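Long-range contact in phosphoethanolamine N-methyltransferase 1 (Haemonchus contortus, PDB 4KRG), which probably catalyses the first, S-adenosylmethionine-dependent N-methylation of phosphoethanolamine in the nematode route to phosphocholine: residues 218-232 / 339-352. Residues are numbered along the deposited sequence; the frame is centred on the assembly and turned at random.
Sequences SVPTYIRRCNNWRQV and LTKANNQKDQRVRF. With BOG (octyl beta-D-glucopyranoside), chain E.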
ATOM      1  N   SER A 218       3.164   1.747  -3.845  1.00  9.79           N
ATOM      2  CA  SER A 218       3.155   3.088  -4.415  1.00 10.43           C
ATOM      3  C   SER A 218       3.193   2.947  -5.929  1.00 14.50           C
ATOM      4  O   SER A 218       3.941   2.130  -6.464  1.00 16.43           O
ATOM      5  CB  SER A 218       4.397   3.863  -3.974  1.00 10.03           C
ATOM      6  OG  SER A 218       4.485   3.984  -2.573  1.00 13.29           O
ATOM      7  N   VAL A 219       2.398   3.746  -6.624  1.00 11.65           N
ATOM      8  CA  VAL A 219       2.354   3.682  -8.077  1.00 11.65           C
ATOM      9  C   VAL A 219       3.693   4.154  -8.637  1.00 13.06           C
ATOM     10  O   VAL A 219       4.092   5.298  -8.399  1.00 13.73           O
ATOM     11  CB  VAL A 219       1.222   4.568  -8.610  1.00 12.09           C
ATOM     12  CG1 VAL A 219       1.202   4.556 -10.133  1.00 14.86           C
ATOM     13  CG2 VAL A 219      -0.112   4.111  -8.043  1.00 10.05           C
ATOM     14  N   PRO A 220       4.411   3.266  -9.358  1.00 13.55           N
ATOM     15  CA  PRO A 220       5.775   3.543  -9.837  1.00 14.59           C
ATOM     16  C   PRO A 220       5.937   4.846 -10.617  1.00 12.45           C
ATOM     17  O   PRO A 220       6.880   5.592 -10.356  1.00 14.80           O
ATOM     18  CB  PRO A 220       6.079   2.335 -10.731  1.00 16.37           C
ATOM     19  CG  PRO A 220       5.294   1.240 -10.113  1.00 16.15           C
ATOM     20  CD  PRO A 220       4.014   1.874  -9.642  1.00 14.56           C
ATOM     21  N   THR A 221       5.028   5.116 -11.546  1.00 12.19           N
ATOM     22  CA  THR A 221       5.059   6.347 -12.337  1.00 14.43           C
ATOM     23  C   THR A 221       5.061   7.629 -11.497  1.00 15.74           C
ATOM     24  O   THR A 221       5.708   8.617 -11.850  1.00 17.11           O
ATOM     25  CB  THR A 221       3.873   6.383 -13.306  1.00 15.34           C
ATOM     26  OG1 THR A 221       3.954   5.252 -14.179  1.00 18.62           O
ATOM     27  CG2 THR A 221       3.871   7.657 -14.129  1.00 16.16           C
ATOM     28  N   TYR A 222       4.329   7.616 -10.389  1.00 14.83           N
ATOM     29  CA  TYR A 222       4.264   8.794  -9.531  1.00 15.25           C
ATOM     30  C   TYR A 222       5.502   8.985  -8.669  1.00 17.16           C
ATOM     31  O   TYR A 222       5.805  10.098  -8.249  1.00 19.16           O
ATOM     32  CB  TYR A 222       2.970   8.823  -8.722  1.00 13.51           C
ATOM     33  CG  TYR A 222       1.869   9.468  -9.518  1.00 14.42           C
ATOM     34  CD1 TYR A 222       1.634  10.828  -9.423  1.00 16.29           C
ATOM     35  CD2 TYR A 222       1.104   8.733 -10.411  1.00 15.03           C
ATOM     36  CE1 TYR A 222       0.652  11.439 -10.167  1.00 18.69           C
ATOM     37  CE2 TYR A 222       0.110   9.335 -11.168  1.00 16.01           C
ATOM     38  CZ  TYR A 222      -0.111  10.689 -11.037  1.00 17.26           C
ATOM     39  OH  TYR A 222      -1.090  11.304 -11.775  1.00 18.77           O
ATOM     40  N   ILE A 223       6.234   7.909  -8.420  1.00 14.51           N
ATOM     41  CA  ILE A 223       7.525   8.069  -7.774  1.00 15.62           C
ATOM     42  C   ILE A 223       8.529   8.611  -8.787  1.00 17.01           C
ATOM     43  O   ILE A 223       9.191   9.618  -8.528  1.00 19.72           O
ATOM     44  CB  ILE A 223       8.036   6.761  -7.167  1.00 14.26           C
ATOM     45  CG1 ILE A 223       7.134   6.339  -6.005  1.00 12.75           C
ATOM     46  CG2 ILE A 223       9.480   6.925  -6.696  1.00 15.89           C
ATOM     47  CD1 ILE A 223       7.481   4.993  -5.425  1.00 11.97           C
ATOM     48  N   ARG A 224       8.628   7.967  -9.949  1.00 14.44           N
ATOM     49  CA  ARG A 224       9.669   8.326 -10.913  1.00 17.01           C
ATOM     50  C   ARG A 224       9.523   9.734 -11.447  1.00 19.22           C
ATOM     51  O   ARG A 224      10.509  10.453 -11.595  1.00 19.80           O
ATOM     52  CB  ARG A 224       9.691   7.360 -12.096  1.00 17.84           C
ATOM     53  CG  ARG A 224      10.109   5.952 -11.755  1.00 19.36           C
ATOM     54  CD  ARG A 224      10.466   5.201 -13.024  1.00 20.81           C
ATOM     55  NE  ARG A 224       9.463   5.376 -14.066  1.00 20.46           N
ATOM     56  CZ  ARG A 224       8.336   4.677 -14.124  1.00 20.82           C
ATOM     57  NH1 ARG A 224       8.080   3.772 -13.191  1.00 18.79           N
ATOM     58  NH2 ARG A 224       7.468   4.879 -15.107  1.00 21.39           N
ATOM     59  N   ARG A 225       8.293  10.131 -11.746  1.00 18.66           N
ATOM     60  CA  ARG A 225       8.065  11.395 -12.435  1.00 19.81           C
ATOM     61  C   ARG A 225       7.518  12.513 -11.563  1.00 23.01           C
ATOM     62  O   ARG A 225       7.609  13.679 -11.930  1.00 27.44           O
ATOM     63  CB  ARG A 225       7.166  11.171 -13.649  1.00 21.13           C
ATOM     64  CG  ARG A 225       7.771  10.194 -14.626  1.00 24.76           C
ATOM     65  CD  ARG A 225       6.933  10.014 -15.863  1.00 33.80           C
ATOM     66  NE  ARG A 225       7.608   9.140 -16.821  1.00 44.49           N
ATOM     67  CZ  ARG A 225       7.871   9.462 -18.084  1.00 53.62           C
ATOM     68  NH1 ARG A 225       7.491  10.638 -18.562  1.00 57.64           N
ATOM     69  NH2 ARG A 225       8.497   8.600 -18.875  1.00 55.99           N
ATOM     70  N   CYS A 226       6.961  12.167 -10.409  1.00 23.09           N
ATOM     71  CA  CYS A 226       6.376  13.172  -9.530  1.00 23.80           C
ATOM     72  C   CYS A 226       6.976  13.174  -8.124  1.00 28.99           C
ATOM     73  O   CYS A 226       6.513  13.913  -7.255  1.00 34.00           O
ATOM     74  CB  CYS A 226       4.862  12.991  -9.462  1.00 20.08           C
ATOM     75  SG  CYS A 226       4.056  12.962 -11.080  1.00 27.06           S
ATOM     76  N   ASN A 227       8.004  12.354  -7.913  1.00 29.52           N
ATOM     77  CA  ASN A 227       8.635  12.185  -6.596  1.00 31.24           C
ATOM     78  C   ASN A 227       7.618  11.978  -5.474  1.00 27.10           C
ATOM     79  O   ASN A 227       7.822  12.418  -4.340  1.00 27.91           O
ATOM     80  CB  ASN A 227       9.571  13.356  -6.267  1.00 34.18           C
ATOM     81  CG  ASN A 227      10.917  13.243  -6.961  1.00 38.81           C
ATOM     82  OD1 ASN A 227      11.293  14.114  -7.745  1.00 43.54           O
ATOM     83  ND2 ASN A 227      11.653  12.170  -6.668  1.00 35.98           N
ATOM     84  N   ASN A 228       6.525  11.299  -5.809  1.00 20.62           N
ATOM     85  CA  ASN A 228       5.422  11.100  -4.889  1.00 16.26           C
ATOM     86  C   ASN A 228       5.210   9.618  -4.603  1.00 16.96           C
ATOM     87  O   ASN A 228       4.836   8.853  -5.498  1.00 16.88           O
ATOM     88  CB  ASN A 228       4.154  11.731  -5.472  1.00 16.41           C
ATOM     89  CG  ASN A 228       2.999  11.737  -4.497  1.00 17.62           C
ATOM     90  OD1 ASN A 228       3.131  11.312  -3.345  1.00 19.14           O
ATOM     91  ND2 ASN A 228       1.854  12.237  -4.949  1.00 18.85           N
ATOM     92  N   TRP A 229       5.453   9.225  -3.354  1.00 15.08           N
ATOM     93  CA  TRP A 229       5.311   7.841  -2.902  1.00 13.90           C
ATOM     94  C   TRP A 229       3.906   7.551  -2.392  1.00 14.37           C
ATOM     95  O   TRP A 229       3.583   6.411  -2.062  1.00 17.04           O
ATOM     96  CB  TRP A 229       6.298   7.561  -1.756  1.00 13.70           C
ATOM     97  CG  TRP A 229       7.691   7.181  -2.182  1.00 13.18           C
ATOM     98  CD1 TRP A 229       8.277   5.961  -2.038  1.00 13.86           C
ATOM     99  CD2 TRP A 229       8.666   8.027  -2.814  1.00 15.58           C
ATOM    100  NE1 TRP A 229       9.557   5.989  -2.539  1.00 13.88           N
ATOM    101  CE2 TRP A 229       9.823   7.241  -3.025  1.00 14.47           C
ATOM    102  CE3 TRP A 229       8.685   9.365  -3.219  1.00 16.14           C
ATOM    103  CZ2 TRP A 229      10.979   7.755  -3.623  1.00 13.34           C
ATOM    104  CZ3 TRP A 229       9.831   9.869  -3.817  1.00 15.95           C
ATOM    105  CH2 TRP A 229      10.960   9.063  -4.015  1.00 16.74           C
ATOM    106  N   ARG A 230       3.076   8.587  -2.313  1.00 13.38           N
ATOM    107  CA  ARG A 230       1.780   8.489  -1.634  1.00 15.00           C
ATOM    108  C   ARG A 230       0.588   8.263  -2.565  1.00 16.76           C
ATOM    109  O   ARG A 230      -0.563   8.416  -2.156  1.00 19.58           O
ATOM    110  CB  ARG A 230       1.539   9.718  -0.750  1.00 16.07           C
ATOM    111  CG  ARG A 230       2.438   9.779   0.480  1.00 15.23           C
ATOM    112  CD  ARG A 230       2.416  11.162   1.111  1.00 17.88           C
ATOM    113  NE  ARG A 230       2.808  11.133   2.520  1.00 19.16           N
ATOM    114  CZ  ARG A 230       2.830  12.196   3.313  1.00 20.70           C
ATOM    115  NH1 ARG A 230       2.496  13.391   2.841  1.00 20.03           N
ATOM    116  NH2 ARG A 230       3.189  12.063   4.585  1.00 20.94           N
ATOM    117  N   GLN A 231       0.869   7.912  -3.816  1.00 14.32           N
ATOM    118  CA  GLN A 231      -0.152   7.373  -4.703  1.00 14.99           C
ATOM    119  C   GLN A 231      -0.186   5.886  -4.426  1.00 14.85           C
ATOM    120  O   GLN A 231       0.638   5.128  -4.940  1.00 13.61           O
ATOM    121  CB  GLN A 231       0.214   7.630  -6.155  1.00 15.64           C
ATOM    122  CG  GLN A 231       0.140   9.094  -6.523  1.00 16.74           C
ATOM    123  CD  GLN A 231      -1.277   9.601  -6.499  1.00 17.23           C
ATOM    124  OE1 GLN A 231      -2.103   9.178  -7.305  1.00 16.25           O
ATOM    125  NE2 GLN A 231      -1.579  10.493  -5.557  1.00 15.51           N
ATOM    126  N   VAL A 232      -1.129   5.472  -3.590  1.00 12.28           N
ATOM    127  CA  VAL A 232      -1.090   4.136  -3.028  1.00 10.22           C
ATOM    128  C   VAL A 232      -2.254   3.305  -3.538  1.00 12.36           C
ATOM    129  O   VAL A 232      -3.391   3.778  -3.619  1.00 11.17           O
ATOM    130  CB  VAL A 232      -1.076   4.170  -1.478  1.00 14.22           C
ATOM    131  CG1 VAL A 232      -0.823   2.775  -0.908  1.00 11.82           C
ATOM    132  CG2 VAL A 232      -0.002   5.142  -0.964  1.00 13.49           C
ATOM    133  N   LEU A 339       6.454   6.057   4.262  1.00 13.14           N
ATOM    134  CA  LEU A 339       6.038   6.834   3.088  1.00 12.04           C
ATOM    135  C   LEU A 339       6.285   8.328   3.304  1.00 16.41           C
ATOM    136  O   LEU A 339       6.699   9.040   2.392  1.00 15.55           O
ATOM    137  CB  LEU A 339       4.568   6.577   2.722  1.00 15.62           C
ATOM    138  CG  LEU A 339       4.224   5.200   2.145  1.00 13.68           C
ATOM    139  CD1 LEU A 339       2.804   5.175   1.591  1.00 12.62           C
ATOM    140  CD2 LEU A 339       5.212   4.819   1.069  1.00 13.84           C
ATOM    141  N   THR A 340       6.036   8.800   4.519  1.00 16.17           N
ATOM    142  CA  THR A 340       6.297  10.195   4.846  1.00 16.82           C
ATOM    143  C   THR A 340       7.780  10.515   4.656  1.00 15.28           C
ATOM    144  O   THR A 340       8.135  11.489   3.998  1.00 14.48           O
ATOM    145  CB  THR A 340       5.840  10.513   6.266  1.00 13.72           C
ATOM    146  OG1 THR A 340       4.427  10.296   6.345  1.00 13.86           O
ATOM    147  CG2 THR A 340       6.146  11.956   6.616  1.00 15.24           C
ATOM    148  N   LYS A 341       8.642   9.667   5.201  1.00 15.88           N
ATOM    149  CA  LYS A 341      10.078   9.827   5.012  1.00 14.59           C
ATOM    150  C   LYS A 341      10.456   9.796   3.527  1.00 16.47           C
ATOM    151  O   LYS A 341      11.222  10.638   3.063  1.00 17.62           O
ATOM    152  CB  LYS A 341      10.860   8.763   5.789  1.00 15.79           C
ATOM    153  CG  LYS A 341      12.369   8.962   5.676  1.00 14.15           C
ATOM    154  CD  LYS A 341      13.189   7.902   6.393  1.00 17.41           C
ATOM    155  CE  LYS A 341      14.671   8.205   6.164  1.00 20.09           C
ATOM    156  NZ  LYS A 341      15.631   7.322   6.903  1.00 23.51           N
ATOM    157  N   ALA A 342       9.895   8.845   2.782  1.00 14.13           N
ATOM    158  CA  ALA A 342      10.216   8.697   1.366  1.00 14.34           C
ATOM    159  C   ALA A 342       9.907   9.962   0.567  1.00 15.70           C
ATOM    160  O   ALA A 342      10.679  10.358  -0.298  1.00 16.29           O
ATOM    161  CB  ALA A 342       9.499   7.479   0.765  1.00 12.83           C
ATOM    162  N   ASN A 343       8.783  10.605   0.866  1.00 13.23           N
ATOM    163  CA  ASN A 343       8.405  11.817   0.147  1.00 15.59           C
ATOM    164  C   ASN A 343       9.299  13.002   0.455  1.00 17.94           C
ATOM    165  O   ASN A 343       9.525  13.860  -0.396  1.00 18.91           O
ATOM    166  CB  ASN A 343       6.954  12.189   0.438  1.00 15.84           C
ATOM    167  CG  ASN A 343       6.021  11.739  -0.648  1.00 17.88           C
ATOM    168  OD1 ASN A 343       6.248  10.716  -1.289  1.00 19.12           O
ATOM    169  ND2 ASN A 343       4.967  12.507  -0.873  1.00 19.41           N
ATOM    170  N   ASN A 344       9.798  13.062   1.682  1.00 16.92           N
ATOM    171  CA  ASN A 344      10.681  14.150   2.057  1.00 17.75           C
ATOM    172  C   ASN A 344      12.099  13.956   1.524  1.00 18.56           C
ATOM    173  O   ASN A 344      12.731  14.912   1.096  1.00 21.56           O
ATOM    174  CB  ASN A 344      10.652  14.371   3.566  1.00 22.55           C
ATOM    175  CG  ASN A 344       9.318  14.936   4.040  1.00 30.22           C
ATOM    176  OD1 ASN A 344       8.721  15.800   3.382  1.00 32.11           O
ATOM    177  ND2 ASN A 344       8.834  14.439   5.176  1.00 30.27           N
ATOM    178  N   GLN A 345      12.581  12.717   1.511  1.00 15.73           N
ATOM    179  CA  GLN A 345      13.924  12.446   1.006  1.00 15.45           C
ATOM    180  C   GLN A 345      14.007  12.522  -0.517  1.00 17.30           C
ATOM    181  O   GLN A 345      14.987  13.024  -1.064  1.00 18.72           O
ATOM    182  CB  GLN A 345      14.432  11.094   1.506  1.00 14.93           C
ATOM    183  CG  GLN A 345      14.438  10.978   3.019  1.00 17.87           C
ATOM    184  CD  GLN A 345      15.365  11.979   3.686  1.00 23.27           C
ATOM    185  OE1 GLN A 345      16.458  12.252   3.192  1.00 28.22           O
ATOM    186  NE2 GLN A 345      14.929  12.535   4.811  1.00 23.77           N
ATOM    187  N   LYS A 346      12.981  12.029  -1.201  1.00 16.66           N
ATOM    188  CA  LYS A 346      12.967  12.023  -2.659  1.00 16.72           C
ATOM    189  C   LYS A 346      14.184  11.321  -3.261  1.00 15.86           C
ATOM    190  O   LYS A 346      14.838  11.863  -4.149  1.00 14.83           O
ATOM    191  CB  LYS A 346      12.829  13.443  -3.210  1.00 17.95           C
ATOM    192  CG  LYS A 346      11.605  14.154  -2.685  1.00 23.93           C
ATOM    193  CD  LYS A 346      11.300  15.438  -3.442  1.00 32.08           C
ATOM    194  CE  LYS A 346      10.108  16.166  -2.821  1.00 36.62           C
ATOM    195  NZ  LYS A 346      10.345  16.479  -1.380  1.00 39.60           N
ATOM    196  N   ASP A 347      14.483  10.126  -2.751  1.00 15.17           N
ATOM    197  CA  ASP A 347      15.446   9.216  -3.367  1.00 14.58           C
ATOM    198  C   ASP A 347      14.640   8.097  -4.013  1.00 16.49           C
ATOM    199  O   ASP A 347      14.125   7.213  -3.320  1.00 15.67           O
ATOM    200  CB  ASP A 347      16.397   8.632  -2.320  1.00 13.51           C
ATOM    201  CG  ASP A 347      17.504   7.788  -2.937  1.00 15.63           C
ATOM    202  OD1 ASP A 347      17.330   7.308  -4.076  1.00 16.70           O
ATOM    203  OD2 ASP A 347      18.558   7.603  -2.286  1.00 17.54           O
ATOM    204  N   GLN A 348      14.545   8.135  -5.339  1.00 15.82           N
ATOM    205  CA  GLN A 348      13.673   7.236  -6.081  1.00 13.49           C
ATOM    206  C   GLN A 348      14.125   5.776  -6.013  1.00 13.99           C
ATOM    207  O   GLN A 348      13.378   4.863  -6.371  1.00 18.08           O
ATOM    208  CB  GLN A 348      13.547   7.698  -7.539  1.00 14.87           C
ATOM    209  CG  GLN A 348      14.835   7.610  -8.344  1.00 17.06           C
ATOM    210  CD  GLN A 348      15.058   6.240  -8.972  1.00 17.33           C
ATOM    211  OE1 GLN A 348      14.110   5.561  -9.375  1.00 17.62           O
ATOM    212  NE2 GLN A 348      16.316   5.829  -9.051  1.00 18.74           N
ATOM    213  N   ARG A 349      15.346   5.560  -5.547  1.00 14.99           N
ATOM    214  CA  ARG A 349      15.875   4.213  -5.422  1.00 14.26           C
ATOM    215  C   ARG A 349      15.240   3.443  -4.268  1.00 14.54           C
ATOM    216  O   ARG A 349      15.350   2.223  -4.206  1.00 15.02           O
ATOM    217  CB  ARG A 349      17.389   4.262  -5.234  1.00 12.97           C
ATOM    218  CG  ARG A 349      18.149   4.912  -6.376  1.00 13.52           C
ATOM    219  CD  ARG A 349      19.604   5.063  -6.015  1.00 16.64           C
ATOM    220  NE  ARG A 349      19.759   5.940  -4.860  1.00 18.55           N
ATOM    221  CZ  ARG A 349      20.921   6.294  -4.322  1.00 20.40           C
ATOM    222  NH1 ARG A 349      22.066   5.853  -4.831  1.00 22.57           N
ATOM    223  NH2 ARG A 349      20.935   7.099  -3.268  1.00 17.79           N
ATOM    224  N   VAL A 350      14.583   4.161  -3.357  1.00 12.44           N
ATOM    225  CA  VAL A 350      14.032   3.547  -2.149  1.00 13.11           C
ATOM    226  C   VAL A 350      12.524   3.400  -2.270  1.00 14.86           C
ATOM    227  O   VAL A 350      11.826   4.370  -2.564  1.00 15.79           O
ATOM    228  CB  VAL A 350      14.360   4.369  -0.877  1.00 14.51           C
ATOM    229  CG1 VAL A 350      13.741   3.721   0.347  1.00 13.63           C
ATOM    230  CG2 VAL A 350      15.854   4.476  -0.688  1.00 16.08           C
ATOM    231  N   ARG A 351      12.029   2.182  -2.060  1.00 12.60           N
ATOM    232  CA  ARG A 351      10.603   1.891  -2.185  1.00 11.58           C
ATOM    233  C   ARG A 351      10.131   1.099  -0.974  1.00 13.24           C
ATOM    234  O   ARG A 351      10.901   0.348  -0.384  1.00 19.02           O
ATOM    235  CB  ARG A 351      10.324   1.087  -3.461  1.00 13.85           C
ATOM    236  CG  ARG A 351      10.950   1.640  -4.722  1.00 14.85           C
ATOM    237  CD  ARG A 351      10.286   2.900  -5.191  1.00 14.20           C
ATOM    238  NE  ARG A 351      11.025   3.540  -6.277  1.00 13.96           N
ATOM    239  CZ  ARG A 351      10.809   3.325  -7.570  1.00 17.04           C
ATOM    240  NH1 ARG A 351       9.862   2.480  -7.962  1.00 18.37           N
ATOM    241  NH2 ARG A 351      11.540   3.962  -8.473  1.00 18.53           N
ATOM    242  N   PHE A 352       8.870   1.269  -0.601  1.00 12.14           N
ATOM    243  CA  PHE A 352       8.287   0.519   0.506  1.00 13.37           C
ATOM    244  C   PHE A 352       7.008  -0.142   0.044  1.00 13.14           C
ATOM    245  O   PHE A 352       6.359   0.325  -0.887  1.00 14.10           O
ATOM    246  CB  PHE A 352       7.962   1.440   1.692  1.00 14.54           C
ATOM    247  CG  PHE A 352       9.162   2.115   2.280  1.00 13.78           C
ATOM    248  CD1 PHE A 352       9.825   1.561   3.368  1.00 13.31           C
ATOM    249  CD2 PHE A 352       9.638   3.306   1.739  1.00 14.34           C
ATOM    250  CE1 PHE A 352      10.953   2.185   3.909  1.00 12.48           C
ATOM    251  CE2 PHE A 352      10.760   3.928   2.270  1.00 14.94           C
ATOM    252  CZ  PHE A 352      11.416   3.366   3.357  1.00 14.51           C
TER
HETATM  253  C1  BOG E 503      15.314  -7.732  -9.871  1.00 18.49           C
HETATM  254  O1  BOG E 503      14.086  -7.199  -9.532  1.00 18.22           O
HETATM  255  C2  BOG E 503      15.239  -8.470 -11.193  1.00 18.14           C
HETATM  256  O2  BOG E 503      14.373  -9.583 -11.043  1.00 19.41           O
HETATM  257  C3  BOG E 503      16.593  -8.942 -11.603  1.00 21.18           C
HETATM  258  O3  BOG E 503      16.513  -9.588 -12.904  1.00 24.13           O
HETATM  259  C4  BOG E 503      17.578  -7.819 -11.651  1.00 21.53           C
HETATM  260  O4  BOG E 503      18.893  -8.312 -11.975  1.00 22.18           O
HETATM  261  C5  BOG E 503      17.632  -7.093 -10.315  1.00 19.98           C
HETATM  262  O5  BOG E 503      16.293  -6.619  -9.934  1.00 18.40           O
HETATM  263  C6  BOG E 503      18.526  -5.936 -10.386  1.00 19.16           C
HETATM  264  O6  BOG E 503      19.323  -5.945  -9.243  1.00 24.76           O
HETATM  265  C1' BOG E 503      13.869  -7.173  -8.122  1.00 16.56           C
HETATM  266  C2' BOG E 503      12.448  -6.602  -7.876  1.00 17.13           C
HETATM  267  C3' BOG E 503      12.267  -5.233  -8.510  1.00 16.51           C
HETATM  268  C4' BOG E 503      11.993  -4.119  -7.711  1.00 16.44           C
HETATM  269  C5' BOG E 503      12.521  -2.729  -8.162  1.00 30.34           C
HETATM  270  C6' BOG E 503      12.014  -1.571  -7.292  1.00 29.96           C
HETATM  271  C7' BOG E 503      12.957  -1.219  -6.115  1.00 31.31           C
HETATM  272  C8' BOG E 503      13.636   0.090  -6.329  1.00 30.69           C
HETATM  273  O   HOH W   1       7.173   2.906  -2.410  1.00  8.90           O
HETATM  274  O   HOH W   2       5.748   0.575  -3.447  1.00 11.93           O
HETATM  275  O   HOH W   3       4.073   1.594  -0.797  1.00 13.05           O
HETATM  276  O   HOH W   4       9.981   2.310 -11.421  1.00 23.14           O
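The interface between the two halves of this di-domain methyltransferase, where the indole of Trp229 packs against the end of helix 332-345 and the type I turn Asp347-Val350, illustrates how one large side chain can bridge two halves of a chain alongside strand pairing. Ala342 CB lies over one indole face, a CH-pi contact 3.4 Å from the centroid of the five-membered ring, while Ile223 CG2 of its own segment packs on the opposite face. At the edge, Trp229 NE1 donates to Val350 O at 2.8 Å, almost in the ring plane. The backbone of Trp229 is held as well: its N gives a nearly straight 2.7 Å bond (165°) to a lone pair of Asn343 OD1. Asn343 ND2 adds a weak bond to Asn228 OD1, whose Asx turn to Arg230 N shapes the loop between helix 220-226 and strand 231-240; Asn228 ND2 is held by Ser166, a phosphoethanolamine-pocket residue. Here the half that holds phosphoethanolamine and S-adenosylhomocysteine meets the second half, whose parallel strands 297-302, 324-329 and 372-378 are consistent with a Rossmann-like fold, and strand 208-218 runs antiparallel to strand 350-354. At the join, three waters link Ser218 to the backbone of Phe352. Extended from CG to NE, Arg230 lets NH2 donate a 2.8 Å hydrogen bond to Thr340 OG1, close to the guanidinium plane, while NH1 forms a salt bridge with Glu164. Arg351 folds back at chi2 (-72°), and its NE and NH2 both grip Gln348 O, which fixes the guanidinium with one face against Ile223 CG2.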